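Side-chain contacts in phosphoribosylaminoimidazole carboxylase, ATPase subunit (Thermus thermophilus, PDB 3AW8), which probably catalyses the ATP-dependent joining of bicarbonate to 5-aminoimidazole ribonucleotide, giving N5-carboxyaminoimidazole ribonucleotide in purine biosynthesis: residues A[11-16]-A[266-271]; A[45-50]-A[65-70]; A[312-317]-A[357-362]. One frame throughout, in Å; residues are numbered along the deposited sequence.

Interaction 1: A[11-16]-A[266-271]; sequences GRMLAL and SGHWTI
Met13 lays its terminal methyl over one face of the His268 imidazole. CE stands 3.6 Å above the ring plane, displaced toward the rim, and meets His268 CE1 most closely, also at 3.6 Å. This is a CH-pi contact, with CE 18° off the ring normal. The sulfur sits farther back above the same ring, Met13 SD lying 4.7 Å from the His268 centroid. The bend at chi3 (-86°) sets CE over the ring; SD separately touches Ile271 CD1 at 3.9 Å. Met13 belongs to helix 9-18, the first helix of the Rossmann-like N-terminal part, whereas His268 and Ile271 lie in the ATP-grasp part of the chain, so this methionine links the two. In 266-271 a type I turn from Gly267 to Thr270 presents the imidazole; Gly267 O accepts from both Thr270 N and Thr270 OG1, the hydroxyl bond measuring 2.9 Å. With an alanine in place of His268, the Met13 methyl would probably lose its aromatic seat, leaving a gap beneath CE. Phe279 of helix 278-287 packs against both Met13 and Ile271, while the rings of His268 and His338 meet with their planes at about 35°.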
loop_
_atom_site.group_PDB
_atom_site.type_symbol
_atom_site.label_atom_id
_atom_site.label_comp_id
_atom_site.label_asym_id
_atom_site.label_seq_id
_atom_site.Cartn_x
_atom_site.Cartn_y
_atom_site.Cartn_z
ATOM N N GLY A 11 0.759 4.237 -13.531
ATOM C CA GLY A 11 0.381 5.514 -12.939
ATOM C C GLY A 11 -0.553 5.299 -11.754
ATOM O O GLY A 11 -0.484 5.994 -10.732
ATOM N N ARG A 12 -1.441 4.323 -11.895
ATOM C CA ARG A 12 -2.375 3.982 -10.826
ATOM C C ARG A 12 -1.572 3.604 -9.589
ATOM O O ARG A 12 -1.891 4.009 -8.477
ATOM C CB ARG A 12 -3.253 2.804 -11.262
ATOM C CG ARG A 12 -4.220 2.265 -10.222
ATOM C CD ARG A 12 -4.789 0.932 -10.729
ATOM N NE ARG A 12 -5.664 0.258 -9.778
ATOM C CZ ARG A 12 -6.971 0.477 -9.656
ATOM N NH1 ARG A 12 -7.583 1.359 -10.435
ATOM N NH2 ARG A 12 -7.664 -0.181 -8.736
ATOM N N MET A 13 -0.513 2.834 -9.781
ATOM C CA MET A 13 0.282 2.419 -8.639
ATOM C C MET A 13 1.156 3.520 -8.061
ATOM O O MET A 13 1.374 3.544 -6.852
ATOM C CB MET A 13 1.064 1.154 -8.980
ATOM C CG MET A 13 0.104 -0.028 -9.140
ATOM S SD MET A 13 0.888 -1.621 -9.309
ATOM C CE MET A 13 1.198 -1.652 -11.109
ATOM N N LEU A 14 1.630 4.442 -8.902
ATOM C CA LEU A 14 2.404 5.584 -8.403
ATOM C C LEU A 14 1.500 6.384 -7.450
ATOM O O LEU A 14 1.897 6.746 -6.334
ATOM C CB LEU A 14 2.844 6.493 -9.553
ATOM C CG LEU A 14 4.046 5.993 -10.356
ATOM C CD1 LEU A 14 4.160 6.726 -11.694
ATOM C CD2 LEU A 14 5.296 6.181 -9.505
ATOM N N ALA A 15 0.269 6.642 -7.882
ATOM C CA ALA A 15 -0.652 7.399 -7.045
ATOM C C ALA A 15 -0.947 6.688 -5.720
ATOM O O ALA A 15 -0.934 7.322 -4.661
ATOM C CB ALA A 15 -1.953 7.684 -7.809
ATOM N N LEU A 16 -1.210 5.382 -5.771
ATOM C CA LEU A 16 -1.502 4.626 -4.542
ATOM C C LEU A 16 -0.315 4.663 -3.599
ATOM O O LEU A 16 -0.487 4.707 -2.385
ATOM C CB LEU A 16 -1.867 3.170 -4.856
ATOM C CG LEU A 16 -3.177 3.007 -5.652
ATOM C CD1 LEU A 16 -3.381 1.543 -6.045
ATOM C CD2 LEU A 16 -4.343 3.510 -4.827
ATOM N N SER A 266 8.703 -5.622 -14.085
ATOM C CA SER A 266 9.548 -6.580 -13.386
ATOM C C SER A 266 9.851 -6.137 -11.956
ATOM O O SER A 266 10.656 -6.758 -11.275
ATOM C CB SER A 266 10.863 -6.768 -14.140
ATOM O OG SER A 266 11.689 -5.629 -13.990
ATOM N N GLY A 267 9.210 -5.067 -11.500
ATOM C CA GLY A 267 9.460 -4.588 -10.152
ATOM C C GLY A 267 8.232 -4.474 -9.263
ATOM O O GLY A 267 8.327 -3.994 -8.129
ATOM N N HIS A 268 7.077 -4.915 -9.754
ATOM C CA HIS A 268 5.867 -4.815 -8.961
ATOM C C HIS A 268 5.970 -5.579 -7.664
ATOM O O HIS A 268 5.221 -5.309 -6.730
ATOM C CB HIS A 268 4.661 -5.302 -9.752
ATOM C CG HIS A 268 4.381 -4.484 -10.968
ATOM N ND1 HIS A 268 4.874 -3.207 -11.129
ATOM C CD2 HIS A 268 3.652 -4.752 -12.077
ATOM C CE1 HIS A 268 4.462 -2.724 -12.288
ATOM N NE2 HIS A 268 3.720 -3.642 -12.882
ATOM N N TRP A 269 6.899 -6.528 -7.593
ATOM C CA TRP A 269 7.069 -7.317 -6.370
ATOM C C TRP A 269 7.585 -6.460 -5.205
ATOM O O TRP A 269 7.498 -6.867 -4.045
ATOM C CB TRP A 269 8.047 -8.469 -6.599
ATOM C CG TRP A 269 9.422 -7.999 -6.960
ATOM C CD1 TRP A 269 9.879 -7.684 -8.209
ATOM C CD2 TRP A 269 10.496 -7.715 -6.057
ATOM N NE1 TRP A 269 11.169 -7.218 -8.138
ATOM C CE2 TRP A 269 11.573 -7.228 -6.828
ATOM C CE3 TRP A 269 10.652 -7.820 -4.670
ATOM C CZ2 TRP A 269 12.796 -6.848 -6.259
ATOM C CZ3 TRP A 269 11.872 -7.437 -4.100
ATOM C CH2 TRP A 269 12.926 -6.959 -4.898
ATOM N N THR A 270 8.117 -5.275 -5.511
ATOM C CA THR A 270 8.655 -4.417 -4.465
ATOM C C THR A 270 7.594 -3.772 -3.583
ATOM O O THR A 270 7.919 -3.193 -2.538
ATOM C CB THR A 270 9.576 -3.303 -5.035
ATOM O OG1 THR A 270 8.806 -2.378 -5.807
ATOM C CG2 THR A 270 10.677 -3.905 -5.906
ATOM N N ILE A 271 6.327 -3.870 -3.986
ATOM C CA ILE A 271 5.260 -3.289 -3.177
ATOM C C ILE A 271 5.212 -3.958 -1.801
ATOM O O ILE A 271 5.039 -3.291 -0.795
ATOM C CB ILE A 271 3.889 -3.408 -3.872
ATOM C CG1 ILE A 271 3.924 -2.671 -5.213
ATOM C CG2 ILE A 271 2.808 -2.779 -3.001
ATOM C CD1 ILE A 271 2.618 -2.725 -5.968
#

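Interaction 2: A[45-50]-A[65-70]; sequences GEFLDE and YEFENV
Two type I turns, Glu46 to Asp49 and Phe67 to Val70, face each other with Phe47 and Val70 as the closest backbone pair, their CA atoms 7.2 Å apart. Each turn follows a strand of the parallel sheet in the Rossmann-like preATP-grasp domain: the first leads from strand 41-44 into helix 50-57, the second from strand 62-65 toward helix 72-81. The contact therefore joins two strand-to-helix loops by apolar side chains. The rings of Phe47 and Phe67 meet obliquely, the planes at 40° and the centroids 5.5 Å apart, with Phe47 CE2 coming in beside Phe67 CD1 at the edge of the Phe67 ring, near its plane. Phe67 also has the peptide between Asn69 and Val70 over one of its faces, so the 67-70 turn lays its own backbone over the Phe67 ring. Pro30 and Pro71 pack against Phe47 as well, and Leu91 of helix 88-94 lies against Val70. In Val70 the branch CG2 is anti to the backbone N and faces Phe47, whereas CG1 takes the crowded position between N and the carbonyl carbon. That CG2 methyl lies 3.9 Å from the centroid of the Phe47 ring, a CH-pi contact 12° off the ring normal.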
loop_
_atom_site.group_PDB
_atom_site.type_symbol
_atom_site.label_atom_id
_atom_site.label_comp_id
_atom_site.label_asym_id
_atom_site.label_seq_id
_atom_site.Cartn_x
_atom_site.Cartn_y
_atom_site.Cartn_z
ATOM N N GLY A 45 -7.367 13.326 -22.983
ATOM C CA GLY A 45 -6.878 14.098 -24.108
ATOM C C GLY A 45 -5.663 13.466 -24.753
ATOM O O GLY A 45 -4.931 12.729 -24.096
ATOM N N GLU A 46 -5.447 13.743 -26.037
ATOM C CA GLU A 46 -4.290 13.203 -26.751
ATOM C C GLU A 46 -3.049 13.923 -26.243
ATOM O O GLU A 46 -3.124 15.082 -25.861
ATOM C CB GLU A 46 -4.432 13.435 -28.259
ATOM C CG GLU A 46 -5.702 12.861 -28.874
ATOM C CD GLU A 46 -5.703 11.340 -28.913
ATOM O OE1 GLU A 46 -6.738 10.756 -29.308
ATOM O OE2 GLU A 46 -4.673 10.726 -28.552
ATOM N N PHE A 47 -1.911 13.239 -26.236
ATOM C CA PHE A 47 -0.664 13.841 -25.768
ATOM C C PHE A 47 -0.177 14.941 -26.698
ATOM O O PHE A 47 0.581 15.817 -26.286
ATOM C CB PHE A 47 0.426 12.778 -25.627
ATOM C CG PHE A 47 0.147 11.769 -24.555
ATOM C CD1 PHE A 47 0.107 12.150 -23.216
ATOM C CD2 PHE A 47 -0.093 10.434 -24.881
ATOM C CE1 PHE A 47 -0.168 11.219 -22.219
ATOM C CE2 PHE A 47 -0.370 9.497 -23.891
ATOM C CZ PHE A 47 -0.408 9.886 -22.558
ATOM N N LEU A 48 -0.614 14.892 -27.951
ATOM C CA LEU A 48 -0.210 15.897 -28.915
ATOM C C LEU A 48 -1.238 17.012 -29.068
ATOM O O LEU A 48 -1.099 17.881 -29.931
ATOM C CB LEU A 48 0.093 15.243 -30.261
ATOM C CG LEU A 48 1.317 14.330 -30.159
ATOM C CD1 LEU A 48 1.657 13.767 -31.529
ATOM C CD2 LEU A 48 2.495 15.111 -29.571
ATOM N N ASP A 49 -2.269 16.975 -28.226
ATOM C CA ASP A 49 -3.296 18.009 -28.213
ATOM C C ASP A 49 -2.750 19.033 -27.221
ATOM O O ASP A 49 -2.917 18.897 -26.008
ATOM C CB ASP A 49 -4.628 17.434 -27.721
ATOM C CG ASP A 49 -5.670 18.513 -27.421
ATOM O OD1 ASP A 49 -6.833 18.139 -27.146
ATOM O OD2 ASP A 49 -5.336 19.724 -27.446
ATOM N N GLU A 50 -2.079 20.049 -27.749
ATOM C CA GLU A 50 -1.463 21.076 -26.922
ATOM C C GLU A 50 -2.427 21.652 -25.894
ATOM O O GLU A 50 -2.027 21.955 -24.769
ATOM C CB GLU A 50 -0.901 22.189 -27.808
ATOM C CG GLU A 50 0.240 22.959 -27.184
ATOM C CD GLU A 50 0.975 23.825 -28.188
ATOM O OE1 GLU A 50 2.090 24.282 -27.862
ATOM O OE2 GLU A 50 0.441 24.052 -29.296
ATOM N N TYR A 65 6.360 10.672 -16.089
ATOM C CA TYR A 65 5.551 9.871 -17.013
ATOM C C TYR A 65 5.617 8.372 -16.734
ATOM O O TYR A 65 6.590 7.891 -16.161
ATOM C CB TYR A 65 5.981 10.150 -18.459
ATOM C CG TYR A 65 7.475 10.301 -18.618
ATOM C CD1 TYR A 65 8.100 11.533 -18.410
ATOM C CD2 TYR A 65 8.271 9.205 -18.925
ATOM C CE1 TYR A 65 9.489 11.663 -18.500
ATOM C CE2 TYR A 65 9.662 9.323 -19.017
ATOM C CZ TYR A 65 10.260 10.551 -18.803
ATOM O OH TYR A 65 11.628 10.652 -18.889
ATOM N N GLU A 66 4.574 7.643 -17.144
ATOM C CA GLU A 66 4.512 6.192 -16.939
ATOM C C GLU A 66 4.312 5.447 -18.246
ATOM O O GLU A 66 4.644 4.277 -18.357
ATOM C CB GLU A 66 3.388 5.829 -15.958
ATOM C CG GLU A 66 1.982 6.262 -16.397
ATOM C CD GLU A 66 1.123 5.111 -16.924
ATOM O OE1 GLU A 66 0.843 5.067 -18.140
ATOM O OE2 GLU A 66 0.725 4.247 -16.109
ATOM N N PHE A 67 3.755 6.136 -19.230
ATOM C CA PHE A 67 3.513 5.569 -20.551
ATOM C C PHE A 67 4.841 5.678 -21.307
ATOM O O PHE A 67 5.227 6.768 -21.718
ATOM C CB PHE A 67 2.423 6.399 -21.221
ATOM C CG PHE A 67 2.144 6.028 -22.641
ATOM C CD1 PHE A 67 1.498 6.928 -23.478
ATOM C CD2 PHE A 67 2.504 4.783 -23.145
ATOM C CE1 PHE A 67 1.210 6.604 -24.795
ATOM C CE2 PHE A 67 2.218 4.445 -24.473
ATOM C CZ PHE A 67 1.570 5.361 -25.295
ATOM N N GLU A 68 5.534 4.556 -21.500
ATOM C CA GLU A 68 6.852 4.563 -22.159
ATOM C C GLU A 68 6.925 5.086 -23.597
ATOM O O GLU A 68 7.992 5.521 -24.048
ATOM C CB GLU A 68 7.487 3.165 -22.125
ATOM C CG GLU A 68 9.020 3.202 -22.232
ATOM C CD GLU A 68 9.644 1.832 -22.475
ATOM O OE1 GLU A 68 9.080 0.824 -21.990
ATOM O OE2 GLU A 68 10.705 1.766 -23.144
ATOM N N ASN A 69 5.813 5.026 -24.324
ATOM C CA ASN A 69 5.811 5.510 -25.692
ATOM C C ASN A 69 5.190 6.888 -25.817
ATOM O O ASN A 69 4.814 7.310 -26.912
ATOM C CB ASN A 69 5.088 4.535 -26.612
ATOM C CG ASN A 69 6.006 3.464 -27.138
ATOM O OD1 ASN A 69 7.228 3.631 -27.138
ATOM N ND2 ASN A 69 5.432 2.360 -27.607
ATOM N N VAL A 70 5.080 7.589 -24.695
ATOM C CA VAL A 70 4.523 8.927 -24.719
ATOM C C VAL A 70 5.360 9.761 -25.688
ATOM O O VAL A 70 6.588 9.635 -25.722
ATOM C CB VAL A 70 4.574 9.578 -23.324
ATOM C CG1 VAL A 70 6.024 9.816 -22.900
ATOM C CG2 VAL A 70 3.785 10.874 -23.338
#

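Interaction 3: A[312-317]-A[357-362]; sequences FAEVLK and SRLVSE
A short helix of the C-terminal PurK domain, 312-316, is met on one side by a leucine from the loop that follows helix 346-357. Leu359 makes the contact, and its two methyl groups divide the work. CD2 meets the aliphatic part of Glu314, lying 3.5 Å from Glu314 CG and 3.8 Å from Glu314 CB. CD1 instead reaches the helix backbone, coming to 3.9 Å from Val315 CA. The side chain of Val315 is more distant, its CB being 4.2 Å from Leu359 CD1. The fork of the leucine thus straddles the Glu314-Val315 step, one prong on methylene carbons and the other on the main chain. With CG anti to the carbonyl carbon (chi1 -62°) and chi2 at 172°, both methyls come up to the helix. Within the fold, the contact ties this helix to the chain leaving the last helix; 312-316 itself packs on strand 321-325, the outermost strand of the large antiparallel sheet within this chain. Glu314 and Leu359 cross at about a right angle. The glutamate bends at chi2 (62°), which carries its carboxylate away from the leucine, so that a charged residue offers its carbons here. Pro311 also packs on Leu359, while Val315 rests on Leu323 of strand 321-325. Phe312 packs on Leu21 of the second subunit and Ala313 on Pro290 of that subunit.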
loop_
_atom_site.group_PDB
_atom_site.type_symbol
_atom_site.label_atom_id
_atom_site.label_comp_id
_atom_site.label_asym_id
_atom_site.label_seq_id
_atom_site.Cartn_x
_atom_site.Cartn_y
_atom_site.Cartn_z
ATOM N N PHE A 312 -10.733 -14.601 -7.514
ATOM C CA PHE A 312 -10.157 -13.956 -6.328
ATOM C C PHE A 312 -10.119 -14.786 -5.064
ATOM O O PHE A 312 -9.107 -14.808 -4.367
ATOM C CB PHE A 312 -10.865 -12.628 -6.024
ATOM C CG PHE A 312 -10.534 -11.526 -6.988
ATOM C CD1 PHE A 312 -10.970 -10.228 -6.746
ATOM C CD2 PHE A 312 -9.807 -11.785 -8.150
ATOM C CE1 PHE A 312 -10.689 -9.203 -7.650
ATOM C CE2 PHE A 312 -9.522 -10.774 -9.056
ATOM C CZ PHE A 312 -9.963 -9.480 -8.808
ATOM N N ALA A 313 -11.217 -15.457 -4.752
ATOM C CA ALA A 313 -11.255 -16.279 -3.550
ATOM C C ALA A 313 -10.161 -17.335 -3.623
ATOM O O ALA A 313 -9.513 -17.641 -2.628
ATOM C CB ALA A 313 -12.614 -16.939 -3.407
ATOM N N GLU A 314 -9.932 -17.865 -4.815
ATOM C CA GLU A 314 -8.923 -18.897 -4.988
ATOM C C GLU A 314 -7.479 -18.423 -4.843
ATOM O O GLU A 314 -6.632 -19.170 -4.350
ATOM C CB GLU A 314 -9.106 -19.594 -6.335
ATOM C CG GLU A 314 -8.862 -21.087 -6.248
ATOM C CD GLU A 314 -9.841 -21.778 -5.307
ATOM O OE1 GLU A 314 -9.544 -22.905 -4.854
ATOM O OE2 GLU A 314 -10.914 -21.198 -5.027
ATOM N N VAL A 315 -7.183 -17.199 -5.270
ATOM C CA VAL A 315 -5.819 -16.701 -5.133
ATOM C C VAL A 315 -5.613 -16.208 -3.699
ATOM O O VAL A 315 -4.519 -16.311 -3.149
ATOM C CB VAL A 315 -5.492 -15.567 -6.186
ATOM C CG1 VAL A 315 -6.704 -15.291 -7.058
ATOM C CG2 VAL A 315 -5.014 -14.288 -5.495
ATOM N N LEU A 316 -6.671 -15.700 -3.082
ATOM C CA LEU A 316 -6.571 -15.218 -1.715
ATOM C C LEU A 316 -6.439 -16.355 -0.694
ATOM O O LEU A 316 -6.075 -16.115 0.454
ATOM C CB LEU A 316 -7.780 -14.342 -1.383
ATOM C CG LEU A 316 -7.777 -12.855 -1.781
ATOM C CD1 LEU A 316 -6.624 -12.522 -2.704
ATOM C CD2 LEU A 316 -9.114 -12.517 -2.430
ATOM N N LYS A 317 -6.739 -17.586 -1.102
ATOM C CA LYS A 317 -6.617 -18.733 -0.199
ATOM C C LYS A 317 -5.149 -19.067 0.009
ATOM O O LYS A 317 -4.796 -19.743 0.970
ATOM C CB LYS A 317 -7.333 -19.967 -0.759
ATOM C CG LYS A 317 -8.849 -19.895 -0.705
ATOM C CD LYS A 317 -9.492 -21.168 -1.248
ATOM C CE LYS A 317 -10.988 -20.972 -1.530
ATOM N NZ LYS A 317 -11.769 -20.539 -0.329
ATOM N N SER A 357 0.102 -21.269 -10.076
ATOM C CA SER A 357 0.243 -21.648 -11.481
ATOM C C SER A 357 -0.994 -22.371 -12.004
ATOM O O SER A 357 -1.247 -22.390 -13.209
ATOM C CB SER A 357 1.472 -22.528 -11.685
ATOM O OG SER A 357 1.344 -23.739 -10.969
ATOM N N ARG A 358 -1.767 -22.960 -11.099
ATOM C CA ARG A 358 -2.975 -23.683 -11.487
ATOM C C ARG A 358 -4.123 -22.710 -11.702
ATOM O O ARG A 358 -5.208 -23.097 -12.150
ATOM C CB ARG A 358 -3.363 -24.691 -10.401
ATOM C CG ARG A 358 -2.260 -25.668 -10.038
ATOM C CD ARG A 358 -2.645 -26.513 -8.835
ATOM N NE ARG A 358 -1.518 -27.299 -8.338
ATOM C CZ ARG A 358 -1.439 -27.790 -7.104
ATOM N NH1 ARG A 358 -2.425 -27.585 -6.237
ATOM N NH2 ARG A 358 -0.362 -28.469 -6.727
ATOM N N LEU A 359 -3.876 -21.442 -11.385
ATOM C CA LEU A 359 -4.890 -20.406 -11.524
ATOM C C LEU A 359 -4.642 -19.481 -12.713
ATOM O O LEU A 359 -5.554 -18.794 -13.172
ATOM C CB LEU A 359 -4.961 -19.591 -10.236
ATOM C CG LEU A 359 -5.371 -20.371 -8.983
ATOM C CD1 LEU A 359 -5.212 -19.500 -7.742
ATOM C CD2 LEU A 359 -6.815 -20.840 -9.134
ATOM N N VAL A 360 -3.411 -19.482 -13.217
ATOM C CA VAL A 360 -3.031 -18.627 -14.339
ATOM C C VAL A 360 -2.562 -19.428 -15.545
ATOM O O VAL A 360 -1.746 -20.339 -15.411
ATOM C CB VAL A 360 -1.887 -17.681 -13.937
ATOM C CG1 VAL A 360 -1.484 -16.832 -15.113
ATOM C CG2 VAL A 360 -2.316 -16.816 -12.774
ATOM N N SER A 361 -3.065 -19.075 -16.725
ATOM C CA SER A 361 -2.677 -19.764 -17.953
ATOM C C SER A 361 -1.386 -19.168 -18.515
ATOM O O SER A 361 -0.868 -18.187 -17.990
ATOM C CB SER A 361 -3.792 -19.667 -18.997
ATOM O OG SER A 361 -3.977 -18.331 -19.428
ATOM N N GLU A 362 -0.874 -19.767 -19.585
ATOM C CA GLU A 362 0.356 -19.315 -20.227
ATOM C C GLU A 362 1.464 -18.916 -19.260
ATOM O O GLU A 362 2.211 -17.980 -19.532
ATOM C CB GLU A 362 0.082 -18.134 -21.155
ATOM C CG GLU A 362 -0.817 -18.432 -22.332
ATOM C CD GLU A 362 -1.049 -17.197 -23.190
ATOM O OE1 GLU A 362 -1.519 -16.170 -22.642
ATOM O OE2 GLU A 362 -0.760 -17.248 -24.409
#

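Interaction 2 is nested inside the long loop of chain closed by interaction 1, and the two touch directly: Gly11 N lies 2.6 Å from Glu66 OE2, a probable hydrogen bond, although the centres of the two interactions are 20 Å apart. Interaction 3 follows later in the sequence, its nearest atoms about 10 Å from interaction 1 and about 19 Å from interaction 2. Segments of interactions 1 and 3 both touch the second subunit of the homodimer. None lines the nucleotide pocket: the Phe67 side chain is about 14 Å from the bound AMP, and that of His268 about 12 Å from the side chain of His203, a residue of the AMP pocket predicted to bind ATP.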